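Local coordinates for protein aldolase (Klebsiella pneumoniae, PDB 6VOQ) that binds a zinc ion and belongs to the class II aldolase and adducin family, of the AraD-like clan, at residues N30-L40 against S73-Y83; R8-F19 against C48-V59. One frame throughout, in Å; residues are numbered along the deposited sequence.

Overall arrangement
The two contacts use opposite faces of strand 30-34. In contact 1 the strand turns N30 and S32 toward helix 76-83, while L31 and L33 point to the other side and meet helix 4-20, the helical partner of contact 2. The contact centres lie about 14 Å apart and the contacts touch directly: L33 CD2 is 3.5 Å from M11 CE, and L40 O is 3.7 Å from V59 CG1. Contact 1 reaches the metal site through E75, which binds zinc together with H94, H96 and H161. Contact 2 is more peripheral, with the side chain of L49 about 10 Å from the zinc ion. Along the chain the segments of the two contacts alternate.

Contact 1. Residues N30-L40 against S73-Y83; sequences NLSLLLPDGNL and SKEVTFHRAVY. With ZN (zinc ion), chain B.
With CG of N30 (chi1 40°) and OG of S32 (chi1 71°) each held between their own backbone N and carbonyl carbon, both side chains rise from strand 30-34 toward helix 76-83. H79 and Y83, one helical turn apart, lean down to meet them. OG of S32 lies at the edge of both rings, near their planes, and hydrogen-bonds to H79 ND1 at 2.7 Å and to Y83 OH at 2.8 Å. Through the other ring nitrogen, H79 NE2 donates to N30 OD1; the modelled separation of 2.4 Å is doubtfully short. The other branch of the amide, N30 ND2, makes a weak, bent bond of 2.7 Å to OE2 of E75, whose carboxylate stands nearly upright to the amide plane (78°). OE1 of the same carboxylate binds zinc, a site completed by H94, H96 and H161.

Two leucines pack against the Y83 ring. L40 CD1 lies over one face, a CH-pi contact 3.7 Å from the Y83 centroid, and L34 passes alongside with CG 3.8 Å from Y83 CD1. Toward the start of the helix, CG of R80 rests 3.9 Å from L40 CD2, and R80 NH1 hydrogen-bonds to L62 O.

Polar groups thus line up from Y83 through S32, H79 and N30 to E75, a first-shell zinc ligand, although the last two links are very short and weak respectively. N30 stands in the second shell, and its bond to OE2 may bias the rotation of the E75 carboxylate, whose OE1 is fixed by the metal.

Contact 2. Residues R8-F19 against C48-V59; sequences REEMVQIGASLF and CLGELQAQRLSV
R8 and L57 meet at one end of this contact and F19 and C48 at the other, with the closest backbone approach between them at G15 and A16. There the helix and the turn at L49 and G50 almost touch, CA of A16 standing 4.1 Å from CA of G50. Having no side chain, G15 lets the backbone at L49 O come in close, whereas the bare CA of G50 makes room for the F19 ring. One water is held beside this approach, bridging V12 O, L49 O and L52 N. F19 closes the end: its CB packs 3.6 Å from G50 N, and C48 SG sits obliquely beside the ring, 3.5 Å from F19 CE1, in a cysteine sulfur-aromatic contact.

In the AraD-like fold of this protein, helix 4-20 lies against the sheet, and residues 48-59 lead into strand 58-60 along the helix flank. M11 and L57 face the interior, sliding past each other with M11 SD 4.0 Å from L57 CD2 and resting on L41 beneath. Nearer the surface, V12 CG2 fits against A54 N at 3.5 Å.

The solvent side, around the exposed Q55 and R56, is looser and polar. R8, its chain extended from CG to NE (chi2 -178°, chi3 -178°), reaches along the 3-10 segment so that NH1 donates to A54 O at 2.9 Å, in the guanidinium plane, and to L57 O at 3.2 Å, from a tilted approach. At its outer end NH2 takes a salt bridge to E4 and a second water shared with L57 O, while R56 turns away to pair with D70.

Contact 1. Residues N30-L40 against S73-Y83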
loop_
_atom_site.group_PDB
_atom_site.type_symbol
_atom_site.label_atom_id
_atom_site.label_comp_id
_atom_site.label_asym_id
_atom_site.label_seq_id
_atom_site.Cartn_x
_atom_site.Cartn_y
_atom_site.Cartn_z
ATOM N N ASN A 30 18.392 4.804 -7.243
ATOM C CA ASN A 30 19.240 5.982 -7.298
ATOM C C ASN A 30 18.652 6.973 -8.294
ATOM O O ASN A 30 17.897 6.601 -9.195
ATOM C CB ASN A 30 20.679 5.616 -7.664
ATOM C CG ASN A 30 20.753 4.550 -8.722
ATOM O OD1 ASN A 30 20.622 4.830 -9.910
ATOM N ND2 ASN A 30 20.964 3.310 -8.297
ATOM N N LEU A 31 18.988 8.240 -8.097
ATOM C CA LEU A 31 18.517 9.331 -8.930
ATOM C C LEU A 31 19.724 10.082 -9.463
ATOM O O LEU A 31 20.754 10.183 -8.787
ATOM C CB LEU A 31 17.586 10.297 -8.144
ATOM C CG LEU A 31 16.532 9.638 -7.236
ATOM C CD1 LEU A 31 15.817 10.650 -6.353
ATOM C CD2 LEU A 31 15.522 8.851 -8.057
ATOM N N SER A 32 19.604 10.590 -10.687
ATOM C CA SER A 32 20.605 11.509 -11.213
ATOM C C SER A 32 19.928 12.590 -12.048
ATOM O O SER A 32 18.828 12.396 -12.577
ATOM C CB SER A 32 21.669 10.777 -12.045
ATOM O OG SER A 32 21.148 10.312 -13.284
ATOM N N LEU A 33 20.602 13.731 -12.165
ATOM C CA LEU A 33 20.126 14.810 -13.021
ATOM C C LEU A 33 21.309 15.652 -13.479
ATOM O O LEU A 33 22.299 15.813 -12.758
ATOM C CB LEU A 33 19.081 15.685 -12.307
ATOM C CG LEU A 33 19.455 16.402 -11.000
ATOM C CD1 LEU A 33 20.153 17.723 -11.259
ATOM C CD2 LEU A 33 18.213 16.646 -10.151
ATOM N N LEU A 34 21.192 16.195 -14.687
ATOM C CA LEU A 34 22.231 17.052 -15.243
ATOM C C LEU A 34 22.204 18.423 -14.584
ATOM O O LEU A 34 21.151 19.061 -14.496
ATOM C CB LEU A 34 22.046 17.205 -16.751
ATOM C CG LEU A 34 22.805 16.189 -17.600
ATOM C CD1 LEU A 34 22.505 16.393 -19.079
ATOM C CD2 LEU A 34 24.301 16.286 -17.321
ATOM N N LEU A 35 23.360 18.876 -14.140
ATOM C CA LEU A 35 23.501 20.210 -13.590
ATOM C C LEU A 35 23.703 21.218 -14.714
ATOM O O LEU A 35 23.989 20.841 -15.856
ATOM C CB LEU A 35 24.671 20.247 -12.610
ATOM C CG LEU A 35 24.444 19.436 -11.327
ATOM C CD1 LEU A 35 25.733 19.285 -10.529
ATOM C CD2 LEU A 35 23.344 20.056 -10.469
ATOM N N PRO A 36 23.524 22.510 -14.425
ATOM C CA PRO A 36 23.762 23.529 -15.462
ATOM C C PRO A 36 25.135 23.460 -16.107
ATOM O O PRO A 36 25.255 23.753 -17.302
ATOM C CB PRO A 36 23.560 24.843 -14.698
ATOM C CG PRO A 36 22.548 24.497 -13.655
ATOM C CD PRO A 36 22.848 23.073 -13.242
ATOM N N ASP A 37 26.174 23.080 -15.363
ATOM C CA ASP A 37 27.533 23.030 -15.896
ATOM C C ASP A 37 27.829 21.740 -16.651
ATOM O O ASP A 37 28.992 21.487 -16.994
ATOM C CB ASP A 37 28.550 23.206 -14.764
ATOM C CG ASP A 37 28.359 22.197 -13.639
ATOM O OD1 ASP A 37 27.596 21.227 -13.823
ATOM O OD2 ASP A 37 28.981 22.374 -12.568
ATOM N N GLY A 38 26.817 20.913 -16.900
ATOM C CA GLY A 38 27.018 19.663 -17.586
ATOM C C GLY A 38 27.441 18.509 -16.712
ATOM O O GLY A 38 27.520 17.380 -17.205
ATOM N N ASN A 39 27.722 18.743 -15.437
ATOM C CA ASN A 39 28.035 17.643 -14.541
ATOM C C ASN A 39 26.755 16.979 -14.037
ATOM O O ASN A 39 25.637 17.467 -14.232
ATOM C CB ASN A 39 28.877 18.131 -13.368
ATOM C CG ASN A 39 30.271 18.541 -13.794
ATOM O OD1 ASN A 39 30.902 17.880 -14.615
ATOM N ND2 ASN A 39 30.748 19.657 -13.259
ATOM N N LEU A 40 26.936 15.854 -13.360
ATOM C CA LEU A 40 25.839 15.005 -12.928
ATOM C C LEU A 40 25.685 15.101 -11.416
ATOM O O LEU A 40 26.653 14.893 -10.676
ATOM C CB LEU A 40 26.096 13.559 -13.346
ATOM C CG LEU A 40 24.869 12.752 -13.718
ATOM C CD1 LEU A 40 23.978 13.587 -14.624
ATOM C CD2 LEU A 40 25.309 11.486 -14.398
ATOM N N SER A 73 26.613 6.575 -6.146
ATOM C CA SER A 73 26.117 5.219 -6.308
ATOM C C SER A 73 26.903 4.506 -7.396
ATOM O O SER A 73 27.259 5.103 -8.416
ATOM C CB SER A 73 24.631 5.255 -6.668
ATOM O OG SER A 73 24.126 3.943 -6.847
ATOM N N LYS A 74 27.194 3.224 -7.171
ATOM C CA LYS A 74 27.877 2.446 -8.199
ATOM C C LYS A 74 27.051 2.316 -9.480
ATOM O O LYS A 74 27.624 2.144 -10.561
ATOM C CB LYS A 74 28.238 1.067 -7.645
ATOM C CG LYS A 74 28.966 1.153 -6.318
ATOM C CD LYS A 74 29.203 -0.200 -5.703
ATOM C CE LYS A 74 30.618 -0.673 -5.982
ATOM N NZ LYS A 74 30.813 -2.096 -5.579
ATOM N N GLU A 75 25.725 2.422 -9.393
ATOM C CA GLU A 75 24.896 2.314 -10.585
ATOM C C GLU A 75 24.879 3.589 -11.416
ATOM O O GLU A 75 24.322 3.580 -12.525
ATOM C CB GLU A 75 23.475 1.918 -10.189
ATOM C CG GLU A 75 23.445 0.628 -9.399
ATOM C CD GLU A 75 22.054 0.105 -9.172
ATOM O OE1 GLU A 75 21.649 -0.821 -9.909
ATOM O OE2 GLU A 75 21.370 0.614 -8.258
ATOM N N VAL A 76 25.488 4.671 -10.920
ATOM C CA VAL A 76 25.610 5.891 -11.709
ATOM C C VAL A 76 26.444 5.641 -12.957
ATOM O O VAL A 76 26.317 6.371 -13.946
ATOM C CB VAL A 76 26.189 7.025 -10.833
ATOM C CG1 VAL A 76 26.455 8.288 -11.648
ATOM C CG2 VAL A 76 25.232 7.328 -9.683
ATOM N N THR A 77 27.274 4.592 -12.939
ATOM C CA THR A 77 28.005 4.178 -14.131
ATOM C C THR A 77 27.080 4.030 -15.336
ATOM O O THR A 77 27.380 4.537 -16.424
ATOM C CB THR A 77 28.747 2.868 -13.865
ATOM O OG1 THR A 77 29.704 3.067 -12.819
ATOM C CG2 THR A 77 29.489 2.427 -15.114
ATOM N N PHE A 78 25.950 3.335 -15.176
ATOM C CA PHE A 78 25.088 3.181 -16.343
ATOM C C PHE A 78 24.084 4.317 -16.490
ATOM O O PHE A 78 23.470 4.441 -17.549
ATOM C CB PHE A 78 24.380 1.804 -16.355
ATOM C CG PHE A 78 23.412 1.547 -15.215
ATOM C CD1 PHE A 78 22.214 2.235 -15.110
ATOM C CD2 PHE A 78 23.665 0.539 -14.308
ATOM C CE1 PHE A 78 21.334 1.969 -14.079
ATOM C CE2 PHE A 78 22.781 0.256 -13.277
ATOM C CZ PHE A 78 21.619 0.968 -13.161
ATOM N N HIS A 79 23.909 5.155 -15.467
ATOM C CA HIS A 79 23.271 6.448 -15.686
ATOM C C HIS A 79 24.034 7.249 -16.732
ATOM O O HIS A 79 23.446 7.766 -17.688
ATOM C CB HIS A 79 23.221 7.237 -14.385
ATOM C CG HIS A 79 22.150 6.803 -13.443
ATOM N ND1 HIS A 79 21.200 7.673 -12.953
ATOM C CD2 HIS A 79 21.896 5.602 -12.875
ATOM C CE1 HIS A 79 20.397 7.022 -12.131
ATOM N NE2 HIS A 79 20.797 5.764 -12.069
ATOM N N ARG A 80 25.353 7.374 -16.548
ATOM C CA ARG A 80 26.176 8.173 -17.451
ATOM C C ARG A 80 26.095 7.669 -18.879
ATOM O O ARG A 80 26.033 8.476 -19.811
ATOM C CB ARG A 80 27.633 8.168 -16.983
ATOM C CG ARG A 80 27.823 8.766 -15.599
ATOM C CD ARG A 80 29.284 8.978 -15.268
ATOM N NE ARG A 80 29.919 7.763 -14.779
ATOM C CZ ARG A 80 30.829 7.069 -15.454
ATOM N NH1 ARG A 80 31.219 7.465 -16.660
ATOM N NH2 ARG A 80 31.355 5.978 -14.913
ATOM N N ALA A 81 26.095 6.346 -19.070
ATOM C CA ALA A 81 25.982 5.788 -20.412
ATOM C C ALA A 81 24.772 6.342 -21.150
ATOM O O ALA A 81 24.864 6.653 -22.342
ATOM C CB ALA A 81 25.916 4.261 -20.346
ATOM N N VAL A 82 23.647 6.514 -20.453
ATOM C CA VAL A 82 22.458 7.078 -21.087
ATOM C C VAL A 82 22.692 8.536 -21.475
ATOM O O VAL A 82 22.428 8.939 -22.612
ATOM C CB VAL A 82 21.238 6.936 -20.163
ATOM C CG1 VAL A 82 20.011 7.586 -20.808
ATOM C CG2 VAL A 82 20.992 5.478 -19.840
ATOM N N TYR A 83 23.165 9.349 -20.527
ATOM C CA TYR A 83 23.409 10.760 -20.811
ATOM C C TYR A 83 24.337 10.935 -22.002
ATOM O O TYR A 83 24.125 11.824 -22.829
ATOM C CB TYR A 83 24.014 11.460 -19.595
ATOM C CG TYR A 83 23.069 11.641 -18.437
ATOM C CD1 TYR A 83 22.063 12.592 -18.486
ATOM C CD2 TYR A 83 23.195 10.870 -17.282
ATOM C CE1 TYR A 83 21.202 12.765 -17.417
ATOM C CE2 TYR A 83 22.330 11.024 -16.221
ATOM C CZ TYR A 83 21.341 11.978 -16.289
ATOM O OH TYR A 83 20.480 12.156 -15.233
HETATM ZN ZN ZN B . 19.550 -1.393 -9.313
#

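Contact 2. Residues R8-F19 against C48-V59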
loop_
_atom_site.group_PDB
_atom_site.type_symbol
_atom_site.label_atom_id
_atom_site.label_comp_id
_atom_site.label_asym_id
_atom_site.label_seq_id
_atom_site.Cartn_x
_atom_site.Cartn_y
_atom_site.Cartn_z
ATOM N N ARG A 8 19.302 20.094 -5.982
ATOM C CA ARG A 8 19.601 19.266 -4.821
ATOM C C ARG A 8 18.357 19.079 -3.974
ATOM O O ARG A 8 18.067 17.974 -3.506
ATOM C CB ARG A 8 20.726 19.896 -3.991
ATOM C CG ARG A 8 22.080 19.791 -4.644
ATOM C CD ARG A 8 23.172 20.379 -3.785
ATOM N NE ARG A 8 24.471 20.319 -4.458
ATOM C CZ ARG A 8 25.369 19.354 -4.285
ATOM N NH1 ARG A 8 25.142 18.354 -3.438
ATOM N NH2 ARG A 8 26.506 19.399 -4.962
ATOM N N GLU A 9 17.602 20.154 -3.784
ATOM C CA GLU A 9 16.359 20.109 -3.036
ATOM C C GLU A 9 15.340 19.162 -3.670
ATOM O O GLU A 9 14.777 18.302 -2.975
ATOM C CB GLU A 9 15.814 21.539 -2.947
ATOM C CG GLU A 9 14.638 21.778 -2.023
ATOM C CD GLU A 9 14.702 21.024 -0.702
ATOM O OE1 GLU A 9 13.612 20.766 -0.152
ATOM O OE2 GLU A 9 15.807 20.730 -0.182
ATOM N N GLU A 10 15.103 19.311 -4.979
ATOM C CA GLU A 10 14.172 18.450 -5.698
ATOM C C GLU A 10 14.557 16.982 -5.574
ATOM O O GLU A 10 13.686 16.115 -5.446
ATOM C CB GLU A 10 14.126 18.867 -7.170
ATOM C CG GLU A 10 13.222 18.019 -8.033
ATOM C CD GLU A 10 11.916 18.726 -8.326
ATOM O OE1 GLU A 10 11.478 18.724 -9.501
ATOM O OE2 GLU A 10 11.337 19.294 -7.370
ATOM N N MET A 11 15.858 16.683 -5.628
ATOM C CA MET A 11 16.293 15.295 -5.552
ATOM C C MET A 11 15.965 14.690 -4.196
ATOM O O MET A 11 15.468 13.564 -4.125
ATOM C CB MET A 11 17.788 15.197 -5.837
ATOM C CG MET A 11 18.337 13.790 -5.740
ATOM S SD MET A 11 19.868 13.583 -6.661
ATOM C CE MET A 11 19.245 13.791 -8.321
ATOM N N VAL A 12 16.242 15.416 -3.111
ATOM C CA VAL A 12 15.886 14.940 -1.775
ATOM C C VAL A 12 14.378 14.731 -1.656
ATOM O O VAL A 12 13.920 13.693 -1.165
ATOM C CB VAL A 12 16.400 15.923 -0.709
ATOM C CG1 VAL A 12 15.923 15.508 0.693
ATOM C CG2 VAL A 12 17.916 16.024 -0.769
ATOM N N GLN A 13 13.586 15.708 -2.098
ATOM C CA GLN A 13 12.136 15.605 -1.967
ATOM C C GLN A 13 11.604 14.441 -2.784
ATOM O O GLN A 13 10.797 13.640 -2.301
ATOM C CB GLN A 13 11.471 16.910 -2.404
ATOM C CG GLN A 13 11.766 18.075 -1.498
ATOM C CD GLN A 13 11.081 19.354 -1.953
ATOM O OE1 GLN A 13 10.439 19.388 -3.002
ATOM N NE2 GLN A 13 11.220 20.416 -1.163
ATOM N N ILE A 14 12.054 14.328 -4.028
ATOM C CA ILE A 14 11.577 13.250 -4.875
ATOM C C ILE A 14 11.959 11.896 -4.285
ATOM O O ILE A 14 11.136 10.973 -4.241
ATOM C CB ILE A 14 12.084 13.461 -6.313
ATOM C CG1 ILE A 14 11.183 14.518 -6.974
ATOM C CG2 ILE A 14 12.062 12.165 -7.098
ATOM C CD1 ILE A 14 11.458 14.798 -8.407
ATOM N N GLY A 15 13.181 11.773 -3.763
ATOM C CA GLY A 15 13.563 10.546 -3.077
ATOM C C GLY A 15 12.619 10.191 -1.941
ATOM O O GLY A 15 12.138 9.060 -1.853
ATOM N N ALA A 16 12.319 11.160 -1.077
ATOM C CA ALA A 16 11.430 10.913 0.055
ATOM C C ALA A 16 10.035 10.505 -0.411
ATOM O O ALA A 16 9.415 9.612 0.177
ATOM C CB ALA A 16 11.356 12.162 0.942
ATOM N N SER A 17 9.530 11.152 -1.466
ATOM C CA SER A 17 8.209 10.830 -1.998
ATOM C C SER A 17 8.170 9.414 -2.553
ATOM O O SER A 17 7.182 8.692 -2.366
ATOM C CB SER A 17 7.825 11.841 -3.080
ATOM O OG SER A 17 6.475 11.699 -3.479
ATOM N N LEU A 18 9.242 9.002 -3.233
ATOM C CA LEU A 18 9.307 7.647 -3.769
ATOM C C LEU A 18 9.434 6.623 -2.648
ATOM O O LEU A 18 8.834 5.543 -2.715
ATOM C CB LEU A 18 10.482 7.521 -4.739
ATOM C CG LEU A 18 10.408 8.337 -6.025
ATOM C CD1 LEU A 18 11.751 8.312 -6.731
ATOM C CD2 LEU A 18 9.299 7.825 -6.935
ATOM N N PHE A 19 10.205 6.944 -1.606
ATOM C CA PHE A 19 10.395 5.995 -0.515
ATOM C C PHE A 19 9.129 5.842 0.311
ATOM O O PHE A 19 8.719 4.719 0.625
ATOM C CB PHE A 19 11.549 6.434 0.379
ATOM C CG PHE A 19 11.923 5.422 1.432
ATOM C CD1 PHE A 19 12.814 4.390 1.142
ATOM C CD2 PHE A 19 11.402 5.504 2.710
ATOM C CE1 PHE A 19 13.179 3.465 2.113
ATOM C CE2 PHE A 19 11.759 4.581 3.683
ATOM C CZ PHE A 19 12.650 3.561 3.382
ATOM N N CYS A 48 19.806 5.707 1.185
ATOM C CA CYS A 48 18.392 5.375 1.264
ATOM C C CYS A 48 17.604 6.587 0.785
ATOM O O CYS A 48 17.755 7.684 1.334
ATOM C CB CYS A 48 18.004 4.980 2.695
ATOM S SG CYS A 48 16.234 4.908 3.043
ATOM N N LEU A 49 16.786 6.393 -0.252
ATOM C CA LEU A 49 16.118 7.518 -0.898
ATOM C C LEU A 49 15.261 8.331 0.061
ATOM O O LEU A 49 14.991 9.505 -0.214
ATOM C CB LEU A 49 15.257 7.022 -2.054
ATOM C CG LEU A 49 16.079 6.470 -3.214
ATOM C CD1 LEU A 49 15.188 6.188 -4.406
ATOM C CD2 LEU A 49 17.179 7.450 -3.575
ATOM N N GLY A 50 14.821 7.744 1.166
ATOM C CA GLY A 50 14.088 8.520 2.138
ATOM C C GLY A 50 14.937 9.275 3.132
ATOM O O GLY A 50 14.384 9.946 4.001
ATOM N N GLU A 51 16.263 9.189 3.035
ATOM C CA GLU A 51 17.173 9.805 3.998
ATOM C C GLU A 51 18.290 10.571 3.288
ATOM O O GLU A 51 19.425 10.626 3.764
ATOM C CB GLU A 51 17.764 8.759 4.947
ATOM C CG GLU A 51 16.755 7.782 5.570
ATOM C CD GLU A 51 16.238 8.235 6.926
ATOM O OE1 GLU A 51 15.054 7.967 7.229
ATOM O OE2 GLU A 51 17.015 8.852 7.689
ATOM N N LEU A 52 17.989 11.183 2.147
ATOM C CA LEU A 52 19.001 11.917 1.396
ATOM C C LEU A 52 19.344 13.244 2.072
ATOM O O LEU A 52 18.519 13.850 2.759
ATOM C CB LEU A 52 18.524 12.174 -0.035
ATOM C CG LEU A 52 18.350 10.928 -0.908
ATOM C CD1 LEU A 52 17.876 11.301 -2.302
ATOM C CD2 LEU A 52 19.650 10.130 -0.961
ATOM N N GLN A 53 20.584 13.688 1.877
ATOM C CA GLN A 53 21.064 14.970 2.386
ATOM C C GLN A 53 21.498 15.822 1.204
ATOM O O GLN A 53 22.443 15.463 0.494
ATOM C CB GLN A 53 22.224 14.790 3.370
ATOM C CG GLN A 53 21.980 13.731 4.432
ATOM C CD GLN A 53 21.687 14.329 5.802
ATOM O OE1 GLN A 53 22.427 15.184 6.292
ATOM N NE2 GLN A 53 20.602 13.876 6.427
ATOM N N ALA A 54 20.792 16.936 0.988
ATOM C CA ALA A 54 21.071 17.801 -0.157
ATOM C C ALA A 54 22.550 18.137 -0.237
ATOM O O ALA A 54 23.166 18.114 -1.309
ATOM C CB ALA A 54 20.245 19.082 -0.042
ATOM N N GLN A 55 23.137 18.423 0.906
ATOM C CA GLN A 55 24.492 18.901 0.986
ATOM C C GLN A 55 25.523 17.875 0.558
ATOM O O GLN A 55 26.612 18.272 0.139
ATOM C CB GLN A 55 24.744 19.351 2.415
ATOM C CG GLN A 55 24.397 20.802 2.588
ATOM C CD GLN A 55 25.031 21.604 1.459
ATOM O OE1 GLN A 55 26.166 22.074 1.560
ATOM N NE2 GLN A 55 24.327 21.646 0.311
ATOM N N ARG A 56 25.205 16.584 0.607
ATOM C CA ARG A 56 26.176 15.528 0.366
ATOM C C ARG A 56 25.859 14.698 -0.873
ATOM O O ARG A 56 26.520 13.683 -1.117
ATOM C CB ARG A 56 26.269 14.650 1.612
ATOM C CG ARG A 56 27.079 15.324 2.712
ATOM C CD ARG A 56 26.681 14.833 4.086
ATOM N NE ARG A 56 26.590 13.377 4.123
ATOM C CZ ARG A 56 27.620 12.565 4.342
ATOM N NH1 ARG A 56 28.832 13.067 4.553
ATOM N NH2 ARG A 56 27.438 11.249 4.354
ATOM N N LEU A 57 24.879 15.114 -1.668
ATOM C CA LEU A 57 24.616 14.435 -2.926
ATOM C C LEU A 57 25.855 14.497 -3.810
ATOM O O LEU A 57 26.566 15.504 -3.843
ATOM C CB LEU A 57 23.416 15.063 -3.629
ATOM C CG LEU A 57 22.074 14.984 -2.903
ATOM C CD1 LEU A 57 21.122 15.989 -3.509
ATOM C CD2 LEU A 57 21.475 13.578 -2.964
ATOM N N SER A 58 26.127 13.400 -4.501
ATOM C CA SER A 58 27.334 13.305 -5.303
ATOM C C SER A 58 27.243 14.191 -6.532
ATOM O O SER A 58 26.168 14.406 -7.097
ATOM C CB SER A 58 27.562 11.866 -5.744
ATOM O OG SER A 58 27.147 10.973 -4.730
ATOM N N VAL A 59 28.398 14.693 -6.954
ATOM C CA VAL A 59 28.544 15.348 -8.245
ATOM C C VAL A 59 29.696 14.670 -8.974
ATOM O O VAL A 59 30.808 14.575 -8.440
ATOM C CB VAL A 59 28.791 16.857 -8.113
ATOM C CG1 VAL A 59 29.027 17.455 -9.479
ATOM C CG2 VAL A 59 27.622 17.527 -7.434
HETATM O O HOH W 1 28.307 17.655 -3.938
HETATM O O HOH W 2 15.256 11.922 0.795
#